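Local coordinates for piwi domain-containing protein (Vanderwaltozyma polyspora, PDB 5THE), which probably binds RNA as a budding-yeast Argonaute, here in the form of its C-terminal lobe, which contributes to the selectivity of target cleavage, at residues Ile2-Glu6 and Val355-Lys360; Asp301-Asp306 and Lys531-Gln537; Thr43-Lys47 and Ser58-Trp62; Gly12-Val18 and Ser29-Asp33. All blocks are in the same frame, centred on the assembly; numbering follows the deposited sequence.

Contact 1 of 4, residues Ile2-Glu6 and Val355-Lys360; sequences IYKVE and VKIEVK
With CG of Y3 turned opposite its carbonyl carbon (chi1 -59°), the phenol lies across K360, and a bend in the last torsion of K356 (chi4 63°) curls its NZ back toward the Y3 backbone. K360 approaches the ring from one face: its CB stands 3.7 Å from the centroid of the Y3 ring and only 16° off the normal, a CH-pi contact in which the lysine stem crosses the phenol at about a right angle. A tyrosine suits this place because both faces of its ring take aliphatic groups, K360 CB on one and I2 CG1 on the other. Nearer the backbone, the beta-branched V355 offers a methyl to each neighbour: CG1 lies 3.6 Å from C of Y3, and CG2 meets CG2 of V5 at 4.2 Å. Polar contact is indirect: water 1 donates to Y3 O (2.7 Å) and accepts from K356 NZ (2.7 Å). NZ of K4 and NZ of K356 lie 3.3 Å apart, two donors whose like charges probably repel and may lower the proton affinity of one. V355 and V359 also touch Y458 of strand 452-459, whose neighbour L457 exchanges backbone hydrogen bonds with E6. The N-terminal segment is thus laid over helix 351-373 and strand 452-459 of the RNase H-like PIWI fold.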
loop_
_atom_site.group_PDB
_atom_site.type_symbol
_atom_site.label_atom_id
_atom_site.label_comp_id
_atom_site.label_asym_id
_atom_site.label_seq_id
_atom_site.Cartn_x
_atom_site.Cartn_y
_atom_site.Cartn_z
ATOM N N ILE A 2 -30.733 -6.800 -5.073
ATOM C CA ILE A 2 -29.763 -6.550 -4.008
ATOM C C ILE A 2 -28.629 -7.562 -4.156
ATOM O O ILE A 2 -28.879 -8.751 -4.379
ATOM C CB ILE A 2 -30.416 -6.621 -2.611
ATOM C CG1 ILE A 2 -29.415 -6.269 -1.510
ATOM C CG2 ILE A 2 -31.039 -7.984 -2.360
ATOM C CD1 ILE A 2 -29.997 -6.415 -0.096
ATOM N N TYR A 3 -27.380 -7.080 -4.090
ATOM C CA TYR A 3 -26.174 -7.925 -4.149
ATOM C C TYR A 3 -26.027 -8.644 -5.486
ATOM O O TYR A 3 -25.500 -9.753 -5.551
ATOM C CB TYR A 3 -26.119 -8.939 -2.998
ATOM C CG TYR A 3 -26.135 -8.263 -1.646
ATOM C CD1 TYR A 3 -25.322 -7.156 -1.399
ATOM C CD2 TYR A 3 -26.998 -8.693 -0.632
ATOM C CE1 TYR A 3 -25.345 -6.513 -0.179
ATOM C CE2 TYR A 3 -27.028 -8.056 0.601
ATOM C CZ TYR A 3 -26.195 -6.964 0.813
ATOM O OH TYR A 3 -26.197 -6.314 2.012
ATOM N N LYS A 4 -26.473 -8.019 -6.559
ATOM C CA LYS A 4 -26.158 -8.478 -7.902
ATOM C C LYS A 4 -24.962 -7.693 -8.421
ATOM O O LYS A 4 -24.754 -6.540 -8.038
ATOM C CB LYS A 4 -27.358 -8.297 -8.835
ATOM C CG LYS A 4 -28.622 -8.937 -8.300
ATOM C CD LYS A 4 -28.404 -10.413 -7.999
ATOM C CE LYS A 4 -29.611 -11.043 -7.321
ATOM N NZ LYS A 4 -29.361 -12.481 -7.016
ATOM N N VAL A 5 -24.171 -8.329 -9.290
ATOM C CA VAL A 5 -23.043 -7.632 -9.895
ATOM C C VAL A 5 -23.558 -6.459 -10.716
ATOM O O VAL A 5 -24.494 -6.597 -11.513
ATOM C CB VAL A 5 -22.198 -8.593 -10.745
ATOM C CG1 VAL A 5 -21.078 -7.835 -11.445
ATOM C CG2 VAL A 5 -21.632 -9.691 -9.876
ATOM N N GLU A 6 -22.959 -5.292 -10.492
ATOM C CA GLU A 6 -23.326 -4.064 -11.188
ATOM C C GLU A 6 -23.199 -4.232 -12.699
ATOM O O GLU A 6 -22.245 -4.839 -13.195
ATOM C CB GLU A 6 -22.401 -2.929 -10.712
ATOM C CG GLU A 6 -22.904 -1.518 -10.938
ATOM C CD GLU A 6 -24.069 -1.162 -10.017
ATOM O OE1 GLU A 6 -24.196 -1.766 -8.915
ATOM O OE2 GLU A 6 -24.865 -0.287 -10.404
ATOM N N VAL A 355 -19.614 -9.885 -4.406
ATOM C CA VAL A 355 -20.751 -9.040 -4.050
ATOM C C VAL A 355 -21.657 -9.762 -3.056
ATOM O O VAL A 355 -21.978 -9.230 -1.987
ATOM C CB VAL A 355 -21.510 -8.595 -5.309
ATOM C CG1 VAL A 355 -22.639 -7.655 -4.931
ATOM C CG2 VAL A 355 -20.551 -7.886 -6.272
ATOM N N LYS A 356 -22.043 -11.004 -3.369
ATOM C CA LYS A 356 -23.050 -11.687 -2.558
ATOM C C LYS A 356 -22.534 -11.999 -1.162
ATOM O O LYS A 356 -23.328 -12.094 -0.219
ATOM C CB LYS A 356 -23.511 -12.980 -3.245
ATOM C CG LYS A 356 -24.587 -12.780 -4.295
ATOM C CD LYS A 356 -24.877 -14.071 -5.053
ATOM C CE LYS A 356 -26.173 -13.976 -5.864
ATOM N NZ LYS A 356 -26.134 -12.935 -6.932
ATOM N N ILE A 357 -21.222 -12.159 -1.002
ATOM C CA ILE A 357 -20.632 -12.523 0.277
ATOM C C ILE A 357 -19.927 -11.342 0.917
ATOM O O ILE A 357 -20.233 -10.970 2.053
ATOM C CB ILE A 357 -19.674 -13.727 0.137
ATOM C CG1 ILE A 357 -20.391 -14.924 -0.494
ATOM C CG2 ILE A 357 -19.077 -14.071 1.518
ATOM C CD1 ILE A 357 -21.604 -15.356 0.288
ATOM N N GLU A 358 -18.944 -10.766 0.224
ATOM C CA GLU A 358 -18.080 -9.769 0.845
ATOM C C GLU A 358 -18.778 -8.421 0.983
ATOM O O GLU A 358 -18.754 -7.821 2.059
ATOM C CB GLU A 358 -16.776 -9.629 0.051
ATOM C CG GLU A 358 -15.916 -10.879 0.052
ATOM C CD GLU A 358 -14.627 -10.727 -0.761
ATOM O OE1 GLU A 358 -14.033 -11.767 -1.128
ATOM O OE2 GLU A 358 -14.203 -9.574 -1.032
ATOM N N VAL A 359 -19.421 -7.922 -0.079
ATOM C CA VAL A 359 -20.127 -6.646 0.061
ATOM C C VAL A 359 -21.249 -6.774 1.093
ATOM O O VAL A 359 -21.408 -5.915 1.971
ATOM C CB VAL A 359 -20.655 -6.146 -1.299
ATOM C CG1 VAL A 359 -21.498 -4.879 -1.110
ATOM C CG2 VAL A 359 -19.509 -5.872 -2.257
ATOM N N LYS A 360 -22.019 -7.868 1.027
ATOM C CA LYS A 360 -23.038 -8.133 2.044
ATOM C C LYS A 360 -22.429 -8.207 3.439
ATOM O O LYS A 360 -23.008 -7.699 4.405
ATOM C CB LYS A 360 -23.775 -9.439 1.734
ATOM C CG LYS A 360 -24.806 -9.839 2.804
ATOM C CD LYS A 360 -25.445 -11.201 2.502
ATOM C CE LYS A 360 -26.141 -11.755 3.741
ATOM N NZ LYS A 360 -27.123 -12.824 3.440
HETATM O O HOH W 1 -23.985 -11.265 -7.177
#

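Contact 2 of 4, residues Asp301-Asp306 and Lys531-Gln537; sequences DYMLQD and KNVLLPQ
Y302 and L304, on strand 300-305 of the RNase H-like PIWI fold, receive the C-terminal segment K531-Q537, which is the short helix 531-534 and the loop after it. Hydrogen bonds fasten the end beyond the helix. With CG of Y302 set between backbone N and carbonyl carbon (chi1 56°), its hydroxyl donates to O of P536 (2.8 Å), lying in the carbonyl plane on a lone pair, while that oxygen sits at the edge of the tyrosine ring. NE2 of Q537 donates to O of Y302 (3.0 Å), with the N-H pointing well at its acceptor (157°). Water 2 accepts from N of Y302 and donates to OD1 of D301 and OE1 of Q537; K543 binds both of these oxygens, and N322 and R323 hold OD2 of D301. Apolar contacts fill the middle: CG of L535 packs against CE1 of Y302 at 3.6 Å, and CD2 of L304 meets CD1 of L534 at 3.8 Å. Leucines suit this layer, their methyls filling it between strand and helix; F506 and F505 of helix 490-515 cover L534 and L535, and I284 touches L304 and L535. Charge pairing closes the other end. The extended K531 chain runs along L304, and its ammonium donates to O of L304 (2.9 Å) and to OD1 of D306 (2.7 Å), the latter a salt bridge with NZ above the carboxylate plane.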
loop_
_atom_site.group_PDB
_atom_site.type_symbol
_atom_site.label_atom_id
_atom_site.label_comp_id
_atom_site.label_asym_id
_atom_site.label_seq_id
_atom_site.Cartn_x
_atom_site.Cartn_y
_atom_site.Cartn_z
ATOM N N ASP A 301 -6.053 -4.560 9.075
ATOM C CA ASP A 301 -6.051 -5.804 9.813
ATOM C C ASP A 301 -5.912 -6.953 8.830
ATOM O O ASP A 301 -6.220 -6.818 7.648
ATOM C CB ASP A 301 -7.324 -5.958 10.646
ATOM C CG ASP A 301 -7.308 -5.087 11.874
ATOM O OD1 ASP A 301 -6.358 -5.218 12.676
ATOM O OD2 ASP A 301 -8.232 -4.262 12.027
ATOM N N TYR A 302 -5.429 -8.088 9.330
ATOM C CA TYR A 302 -5.387 -9.316 8.549
ATOM C C TYR A 302 -6.060 -10.429 9.349
ATOM O O TYR A 302 -6.226 -10.331 10.564
ATOM C CB TYR A 302 -3.945 -9.727 8.194
ATOM C CG TYR A 302 -3.093 -9.868 9.422
ATOM C CD1 TYR A 302 -3.186 -11.004 10.236
ATOM C CD2 TYR A 302 -2.216 -8.863 9.791
ATOM C CE1 TYR A 302 -2.427 -11.117 11.389
ATOM C CE2 TYR A 302 -1.455 -8.970 10.934
ATOM C CZ TYR A 302 -1.559 -10.089 11.729
ATOM O OH TYR A 302 -0.783 -10.163 12.864
ATOM N N MET A 303 -6.426 -11.503 8.657
ATOM C CA MET A 303 -6.924 -12.688 9.337
ATOM C C MET A 303 -6.628 -13.907 8.478
ATOM O O MET A 303 -6.436 -13.808 7.262
ATOM C CB MET A 303 -8.426 -12.596 9.624
ATOM C CG MET A 303 -9.257 -12.495 8.366
ATOM S SD MET A 303 -10.991 -12.300 8.789
ATOM C CE MET A 303 -11.698 -12.169 7.180
ATOM N N LEU A 304 -6.568 -15.055 9.138
ATOM C CA LEU A 304 -6.415 -16.323 8.445
ATOM C C LEU A 304 -7.769 -16.737 7.887
ATOM O O LEU A 304 -8.774 -16.677 8.599
ATOM C CB LEU A 304 -5.886 -17.387 9.407
ATOM C CG LEU A 304 -5.357 -18.652 8.744
ATOM C CD1 LEU A 304 -4.130 -18.333 7.901
ATOM C CD2 LEU A 304 -5.031 -19.698 9.797
ATOM N N GLN A 305 -7.803 -17.133 6.617
ATOM C CA GLN A 305 -9.044 -17.622 6.028
ATOM C C GLN A 305 -9.396 -18.993 6.601
ATOM O O GLN A 305 -8.622 -19.615 7.333
ATOM C CB GLN A 305 -8.923 -17.711 4.511
ATOM C CG GLN A 305 -8.807 -16.370 3.812
ATOM C CD GLN A 305 -10.159 -15.838 3.398
ATOM O OE1 GLN A 305 -10.882 -15.245 4.204
ATOM N NE2 GLN A 305 -10.518 -16.056 2.138
ATOM N N ASP A 306 -10.570 -19.496 6.200
ATOM C CA ASP A 306 -11.115 -20.734 6.743
ATOM C C ASP A 306 -10.509 -21.987 6.129
ATOM O O ASP A 306 -10.546 -23.042 6.766
ATOM C CB ASP A 306 -12.632 -20.762 6.549
ATOM C CG ASP A 306 -13.354 -19.825 7.493
ATOM O OD1 ASP A 306 -12.827 -19.578 8.594
ATOM O OD2 ASP A 306 -14.448 -19.337 7.140
ATOM N N LYS A 531 -6.778 -20.524 14.367
ATOM C CA LYS A 531 -6.335 -19.405 13.538
ATOM C C LYS A 531 -5.394 -18.491 14.302
ATOM O O LYS A 531 -4.337 -18.105 13.793
ATOM C CB LYS A 531 -7.537 -18.598 13.043
ATOM C CG LYS A 531 -8.383 -19.272 11.995
ATOM C CD LYS A 531 -9.494 -18.322 11.563
ATOM C CE LYS A 531 -10.358 -18.921 10.467
ATOM N NZ LYS A 531 -11.118 -17.842 9.759
ATOM N N ASN A 532 -5.764 -18.129 15.532
ATOM C CA ASN A 532 -4.982 -17.169 16.296
ATOM C C ASN A 532 -3.637 -17.713 16.726
ATOM O O ASN A 532 -2.784 -16.927 17.143
ATOM C CB ASN A 532 -5.753 -16.708 17.535
ATOM C CG ASN A 532 -6.910 -15.812 17.182
ATOM O OD1 ASN A 532 -6.724 -14.627 16.900
ATOM N ND2 ASN A 532 -8.115 -16.375 17.169
ATOM N N VAL A 533 -3.440 -19.026 16.684
ATOM C CA VAL A 533 -2.114 -19.570 16.942
ATOM C C VAL A 533 -1.298 -19.640 15.656
ATOM O O VAL A 533 -0.096 -19.356 15.658
ATOM C CB VAL A 533 -2.220 -20.948 17.628
ATOM C CG1 VAL A 533 -0.836 -21.591 17.765
ATOM C CG2 VAL A 533 -2.874 -20.809 19.006
ATOM N N LEU A 534 -1.925 -20.016 14.541
ATOM C CA LEU A 534 -1.193 -20.015 13.276
ATOM C C LEU A 534 -0.821 -18.599 12.865
ATOM O O LEU A 534 0.265 -18.364 12.324
ATOM C CB LEU A 534 -2.019 -20.682 12.174
ATOM C CG LEU A 534 -2.202 -22.200 12.268
ATOM C CD1 LEU A 534 -3.245 -22.671 11.257
ATOM C CD2 LEU A 534 -0.846 -22.928 12.072
ATOM N N LEU A 535 -1.711 -17.646 13.101
ATOM C CA LEU A 535 -1.514 -16.272 12.651
ATOM C C LEU A 535 -1.982 -15.357 13.763
ATOM O O LEU A 535 -3.100 -14.830 13.728
ATOM C CB LEU A 535 -2.258 -16.008 11.338
ATOM C CG LEU A 535 -2.026 -14.660 10.655
ATOM C CD1 LEU A 535 -0.543 -14.306 10.676
ATOM C CD2 LEU A 535 -2.532 -14.737 9.236
ATOM N N PRO A 536 -1.144 -15.147 14.779
ATOM C CA PRO A 536 -1.531 -14.276 15.887
ATOM C C PRO A 536 -1.698 -12.851 15.400
ATOM O O PRO A 536 -1.085 -12.434 14.410
ATOM C CB PRO A 536 -0.354 -14.386 16.866
ATOM C CG PRO A 536 0.556 -15.474 16.306
ATOM C CD PRO A 536 0.274 -15.532 14.849
ATOM N N GLN A 537 -2.555 -12.119 16.102
ATOM C CA GLN A 537 -2.760 -10.714 15.814
ATOM C C GLN A 537 -1.576 -9.908 16.300
ATOM O O GLN A 537 -0.947 -10.207 17.313
ATOM C CB GLN A 537 -4.033 -10.184 16.474
ATOM C CG GLN A 537 -5.295 -10.632 15.761
ATOM C CD GLN A 537 -5.288 -10.176 14.319
ATOM O OE1 GLN A 537 -5.078 -8.995 14.048
ATOM N NE2 GLN A 537 -5.485 -11.116 13.380
HETATM O O HOH W 2 -4.463 -7.465 12.112
#

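Contact 3 of 4, residues Thr43-Lys47 and Ser58-Trp62; sequences TFEYK and SKGNW
A type II beta turn from S58 to N61 presses S58 and K59 against two aromatic residues: F44, on an edge strand of a small three-stranded antiparallel sheet, and Y46 just beyond it. With CG of Y46 opposite its backbone N (chi1 178°), the phenol spreads under the K59 stem. CB of K59 hangs over the ring centre, 3.6 Å from the Y46 centroid and 13° off the normal, a CH-pi contact. A lysine suits the spot because its methylenes cover the ring while NZ travels on to the carbonyl oxygens of P421 and L32. OG of S58 comes to the edge of the same ring, 3.5 Å from CD1 of Y46, and is hydrogen-bonded to O of H55. The backbone O of S58 lies at the edge of the other ring, 3.3 Å from CE2 of F44, whose CD2 touches CB of W62 at 3.8 Å. G60 takes the turn's left-handed position (phi 66°), where the absence of a side chain avoids strain. With alanine at Y46, the K59 methylenes would probably lose the ring they lie on and S58 OG its aromatic edge, opening a gap beside the turn. Around the contact, F44 pairs by backbone with V37 of strand 37-38, W62 turns its indole to F39 and H247, and G60 and W62 bond to S485 and T483 in the loop between helices 465-475 and 490-515.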
loop_
_atom_site.group_PDB
_atom_site.type_symbol
_atom_site.label_atom_id
_atom_site.label_comp_id
_atom_site.label_asym_id
_atom_site.label_seq_id
_atom_site.Cartn_x
_atom_site.Cartn_y
_atom_site.Cartn_z
ATOM N N THR A 43 3.719 22.167 -4.659
ATOM C CA THR A 43 2.954 21.141 -5.345
ATOM C C THR A 43 3.709 20.717 -6.593
ATOM O O THR A 43 4.638 21.395 -7.043
ATOM C CB THR A 43 1.564 21.643 -5.738
ATOM O OG1 THR A 43 1.712 22.727 -6.652
ATOM C CG2 THR A 43 0.809 22.149 -4.534
ATOM N N PHE A 44 3.308 19.583 -7.156
ATOM C CA PHE A 44 3.735 19.217 -8.498
ATOM C C PHE A 44 2.505 18.835 -9.304
ATOM O O PHE A 44 1.866 17.820 -9.022
ATOM C CB PHE A 44 4.746 18.075 -8.484
ATOM C CG PHE A 44 5.049 17.551 -9.848
ATOM C CD1 PHE A 44 5.324 18.432 -10.887
ATOM C CD2 PHE A 44 5.048 16.190 -10.105
ATOM C CE1 PHE A 44 5.593 17.969 -12.160
ATOM C CE2 PHE A 44 5.319 15.716 -11.384
ATOM C CZ PHE A 44 5.596 16.609 -12.413
ATOM N N GLU A 45 2.171 19.640 -10.298
ATOM C CA GLU A 45 1.109 19.314 -11.238
ATOM C C GLU A 45 1.742 19.131 -12.609
ATOM O O GLU A 45 2.270 20.087 -13.186
ATOM C CB GLU A 45 0.025 20.389 -11.285
ATOM C CG GLU A 45 -1.105 19.961 -12.206
ATOM C CD GLU A 45 -2.217 20.980 -12.297
ATOM O OE1 GLU A 45 -1.970 22.143 -11.920
ATOM O OE2 GLU A 45 -3.330 20.615 -12.750
ATOM N N TYR A 46 1.695 17.906 -13.125
ATOM C CA TYR A 46 2.124 17.674 -14.497
ATOM C C TYR A 46 1.209 18.421 -15.451
ATOM O O TYR A 46 -0.014 18.288 -15.377
ATOM C CB TYR A 46 2.110 16.183 -14.852
ATOM C CG TYR A 46 2.507 15.980 -16.305
ATOM C CD1 TYR A 46 3.845 15.945 -16.676
ATOM C CD2 TYR A 46 1.546 15.865 -17.302
ATOM C CE1 TYR A 46 4.215 15.782 -17.994
ATOM C CE2 TYR A 46 1.905 15.713 -18.628
ATOM C CZ TYR A 46 3.242 15.669 -18.964
ATOM O OH TYR A 46 3.607 15.513 -20.281
ATOM N N LYS A 47 1.803 19.183 -16.365
ATOM C CA LYS A 47 1.061 19.900 -17.386
ATOM C C LYS A 47 1.558 19.467 -18.759
ATOM O O LYS A 47 2.766 19.360 -18.989
ATOM C CB LYS A 47 1.181 21.427 -17.203
ATOM C CG LYS A 47 0.518 21.908 -15.922
ATOM C CD LYS A 47 0.418 23.420 -15.851
ATOM C CE LYS A 47 -0.271 23.863 -14.564
ATOM N NZ LYS A 47 -0.244 25.339 -14.432
ATOM N N SER A 58 8.033 12.945 -16.653
ATOM C CA SER A 58 7.810 13.460 -15.315
ATOM C C SER A 58 6.376 13.263 -14.842
ATOM O O SER A 58 6.110 13.450 -13.658
ATOM C CB SER A 58 8.187 14.954 -15.255
ATOM O OG SER A 58 7.214 15.774 -15.874
ATOM N N LYS A 59 5.446 12.900 -15.724
ATOM C CA LYS A 59 4.089 12.613 -15.268
ATOM C C LYS A 59 4.103 11.361 -14.388
ATOM O O LYS A 59 4.578 10.302 -14.807
ATOM C CB LYS A 59 3.144 12.415 -16.448
ATOM C CG LYS A 59 1.679 12.336 -15.995
ATOM C CD LYS A 59 0.728 12.159 -17.179
ATOM C CE LYS A 59 -0.719 12.204 -16.711
ATOM N NZ LYS A 59 -1.676 11.939 -17.840
ATOM N N GLY A 60 3.604 11.488 -13.158
ATOM C CA GLY A 60 3.607 10.343 -12.262
ATOM C C GLY A 60 4.993 9.890 -11.872
ATOM O O GLY A 60 5.207 8.703 -11.619
ATOM N N ASN A 61 5.956 10.807 -11.815
ATOM C CA ASN A 61 7.358 10.412 -11.677
ATOM C C ASN A 61 8.093 11.681 -11.242
ATOM O O ASN A 61 8.547 12.455 -12.078
ATOM C CB ASN A 61 7.917 9.866 -12.985
ATOM C CG ASN A 61 9.382 9.416 -12.885
ATOM O OD1 ASN A 61 10.121 9.492 -13.854
ATOM N ND2 ASN A 61 9.792 8.976 -11.747
ATOM N N TRP A 62 8.176 11.888 -9.937
ATOM C CA TRP A 62 8.823 13.087 -9.411
ATOM C C TRP A 62 9.942 12.645 -8.471
ATOM O O TRP A 62 10.285 11.467 -8.399
ATOM C CB TRP A 62 7.796 14.005 -8.726
ATOM C CG TRP A 62 7.115 13.351 -7.547
ATOM C CD1 TRP A 62 7.494 13.417 -6.231
ATOM C CD2 TRP A 62 5.957 12.509 -7.588
ATOM N NE1 TRP A 62 6.635 12.668 -5.455
ATOM C CE2 TRP A 62 5.686 12.102 -6.263
ATOM C CE3 TRP A 62 5.127 12.050 -8.619
ATOM C CZ2 TRP A 62 4.619 11.275 -5.944
ATOM C CZ3 TRP A 62 4.065 11.226 -8.298
ATOM C CH2 TRP A 62 3.822 10.845 -6.973
#

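Contact 4 of 4, residues Gly12-Val18 and Ser29-Asp33; sequences GTKGTKV and SRILD
T16 and I31, V18 and S29 are the hydrogen-bonded pairs of a beta hairpin made by strands 16-22 and 25-31, with K17 and R30 as the non-hydrogen-bonded pair between them. The tight part begins where the chain enters. A bend at chi3 (-69°) turns the R30 guanidinium back over the G12-T13 peptide, the G12 carbonyl carbon lying 3.5 Å above the plane of the R30 group, while NH1 donates edge-on to a lone pair of K14 O (2.9 Å, 159° at the hydrogen). Glycine fits at G12, where a CB would collide with R30 NH2, and at G15, where one would strike O of I31. NH2 of R30 goes on to D426, in a salt bridge, and to Q469; replacing R30 by leucine would probably leave D426 OD1 without its charge partner and the K14 carbonyl without its side-chain donor. On the T16, V18 and I31 side of the hairpin, CG1 of V18 meets CD1 of I31 at 3.8 Å, and all three residues touch V413 of strand 410-415. By contrast, T13, K14 and K17 face solvent: CB of K14 brushes CD2 of L32 at 4.2 Å, and CG of K17 stays 4.4 Å from CG of R30. At the far end, O of V18 is gripped from opposite faces of its plane, by S29 N (2.8 Å) and by S29 OG (2.7 Å).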
loop_
_atom_site.group_PDB
_atom_site.type_symbol
_atom_site.label_atom_id
_atom_site.label_comp_id
_atom_site.label_asym_id
_atom_site.label_seq_id
_atom_site.Cartn_x
_atom_site.Cartn_y
_atom_site.Cartn_z
ATOM N N GLY A 12 -16.642 6.554 -19.892
ATOM C CA GLY A 12 -15.957 7.788 -19.570
ATOM C C GLY A 12 -15.848 8.722 -20.764
ATOM O O GLY A 12 -15.917 8.326 -21.932
ATOM N N THR A 13 -15.652 10.001 -20.458
ATOM C CA THR A 13 -15.586 11.038 -21.483
ATOM C C THR A 13 -14.362 11.926 -21.389
ATOM O O THR A 13 -14.047 12.608 -22.373
ATOM C CB THR A 13 -16.825 11.957 -21.429
ATOM O OG1 THR A 13 -16.787 12.744 -20.232
ATOM C CG2 THR A 13 -18.146 11.154 -21.483
ATOM N N LYS A 14 -13.682 11.971 -20.250
ATOM C CA LYS A 14 -12.653 12.975 -20.024
ATOM C C LYS A 14 -11.304 12.540 -20.589
ATOM O O LYS A 14 -11.051 11.361 -20.836
ATOM C CB LYS A 14 -12.523 13.259 -18.532
ATOM C CG LYS A 14 -13.777 13.911 -17.964
ATOM C CD LYS A 14 -13.622 14.206 -16.492
ATOM C CE LYS A 14 -14.846 14.946 -15.963
ATOM N NZ LYS A 14 -14.729 15.211 -14.499
ATOM N N GLY A 15 -10.432 13.523 -20.792
ATOM C CA GLY A 15 -9.044 13.269 -21.115
ATOM C C GLY A 15 -8.732 13.449 -22.593
ATOM O O GLY A 15 -9.604 13.672 -23.439
ATOM N N THR A 16 -7.442 13.348 -22.889
ATOM C CA THR A 16 -6.953 13.437 -24.259
ATOM C C THR A 16 -7.290 12.166 -25.028
ATOM O O THR A 16 -6.888 11.071 -24.627
ATOM C CB THR A 16 -5.450 13.660 -24.252
ATOM O OG1 THR A 16 -5.177 14.939 -23.679
ATOM C CG2 THR A 16 -4.894 13.594 -25.676
ATOM N N LYS A 17 -7.988 12.316 -26.152
ATOM C CA LYS A 17 -8.351 11.168 -26.971
ATOM C C LYS A 17 -7.200 10.803 -27.898
ATOM O O LYS A 17 -6.645 11.674 -28.585
ATOM C CB LYS A 17 -9.599 11.471 -27.800
ATOM C CG LYS A 17 -10.777 12.016 -27.025
ATOM C CD LYS A 17 -12.060 11.765 -27.820
ATOM C CE LYS A 17 -13.128 12.806 -27.538
ATOM N NZ LYS A 17 -13.498 12.879 -26.097
ATOM N N VAL A 18 -6.842 9.520 -27.917
ATOM C CA VAL A 18 -5.869 9.002 -28.877
ATOM C C VAL A 18 -6.084 7.498 -29.001
ATOM O O VAL A 18 -6.362 6.811 -28.015
ATOM C CB VAL A 18 -4.416 9.346 -28.465
ATOM C CG1 VAL A 18 -3.997 8.592 -27.211
ATOM C CG2 VAL A 18 -3.449 9.068 -29.623
ATOM N N SER A 29 -8.404 5.333 -26.784
ATOM C CA SER A 29 -8.076 5.548 -25.386
ATOM C C SER A 29 -8.276 7.013 -25.049
ATOM O O SER A 29 -8.287 7.881 -25.924
ATOM C CB SER A 29 -6.625 5.144 -25.071
ATOM O OG SER A 29 -5.736 6.170 -25.473
ATOM N N ARG A 30 -8.407 7.282 -23.759
ATOM C CA ARG A 30 -8.337 8.639 -23.244
ATOM C C ARG A 30 -7.236 8.695 -22.195
ATOM O O ARG A 30 -7.040 7.743 -21.440
ATOM C CB ARG A 30 -9.682 9.087 -22.657
ATOM C CG ARG A 30 -10.798 9.145 -23.691
ATOM C CD ARG A 30 -12.171 9.216 -23.029
ATOM N NE ARG A 30 -12.502 7.960 -22.364
ATOM C CZ ARG A 30 -12.479 7.775 -21.047
ATOM N NH1 ARG A 30 -12.146 8.785 -20.250
ATOM N NH2 ARG A 30 -12.780 6.580 -20.529
ATOM N N ILE A 31 -6.492 9.787 -22.171
ATOM C CA ILE A 31 -5.436 9.956 -21.185
ATOM C C ILE A 31 -5.946 10.957 -20.159
ATOM O O ILE A 31 -6.192 12.127 -20.488
ATOM C CB ILE A 31 -4.123 10.404 -21.836
ATOM C CG1 ILE A 31 -3.719 9.391 -22.899
ATOM C CG2 ILE A 31 -3.005 10.534 -20.799
ATOM C CD1 ILE A 31 -2.679 9.917 -23.862
ATOM N N LEU A 32 -6.142 10.486 -18.927
ATOM C CA LEU A 32 -6.569 11.335 -17.826
ATOM C C LEU A 32 -5.409 12.174 -17.295
ATOM O O LEU A 32 -4.249 11.756 -17.304
ATOM C CB LEU A 32 -7.154 10.490 -16.691
ATOM C CG LEU A 32 -8.398 9.664 -17.038
ATOM C CD1 LEU A 32 -8.982 8.997 -15.800
ATOM C CD2 LEU A 32 -9.456 10.532 -17.716
ATOM N N ASP A 33 -5.735 13.375 -16.828
ATOM C CA ASP A 33 -4.723 14.223 -16.227
ATOM C C ASP A 33 -4.297 13.671 -14.867
ATOM O O ASP A 33 -5.052 12.978 -14.189
ATOM C CB ASP A 33 -5.246 15.654 -16.086
ATOM C CG ASP A 33 -5.529 16.305 -17.427
ATOM O OD1 ASP A 33 -4.803 16.015 -18.410
ATOM O OD2 ASP A 33 -6.489 17.096 -17.508
#

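Overall arrangement
Contacts 3 and 4 lie on the same side of the chain's centre, their own centres about 17 Å apart, and they touch: K59 NZ of contact 3 is 2.6 Å from L32 O of contact 4, a probable hydrogen bond. Contacts 1 and 2 approach within about 6 Å between nearest atoms without touching, and their segments alternate along the chain. Contact 2 lies across the chain's centre from contacts 3 and 4, about 40 and 43 Å away between centres. Contact 3 comes nearest the bound nucleic acid, about 6 Å at the closest atoms, against about 14 Å for contact 2, 15 Å for contact 4 and 22 Å for contact 1.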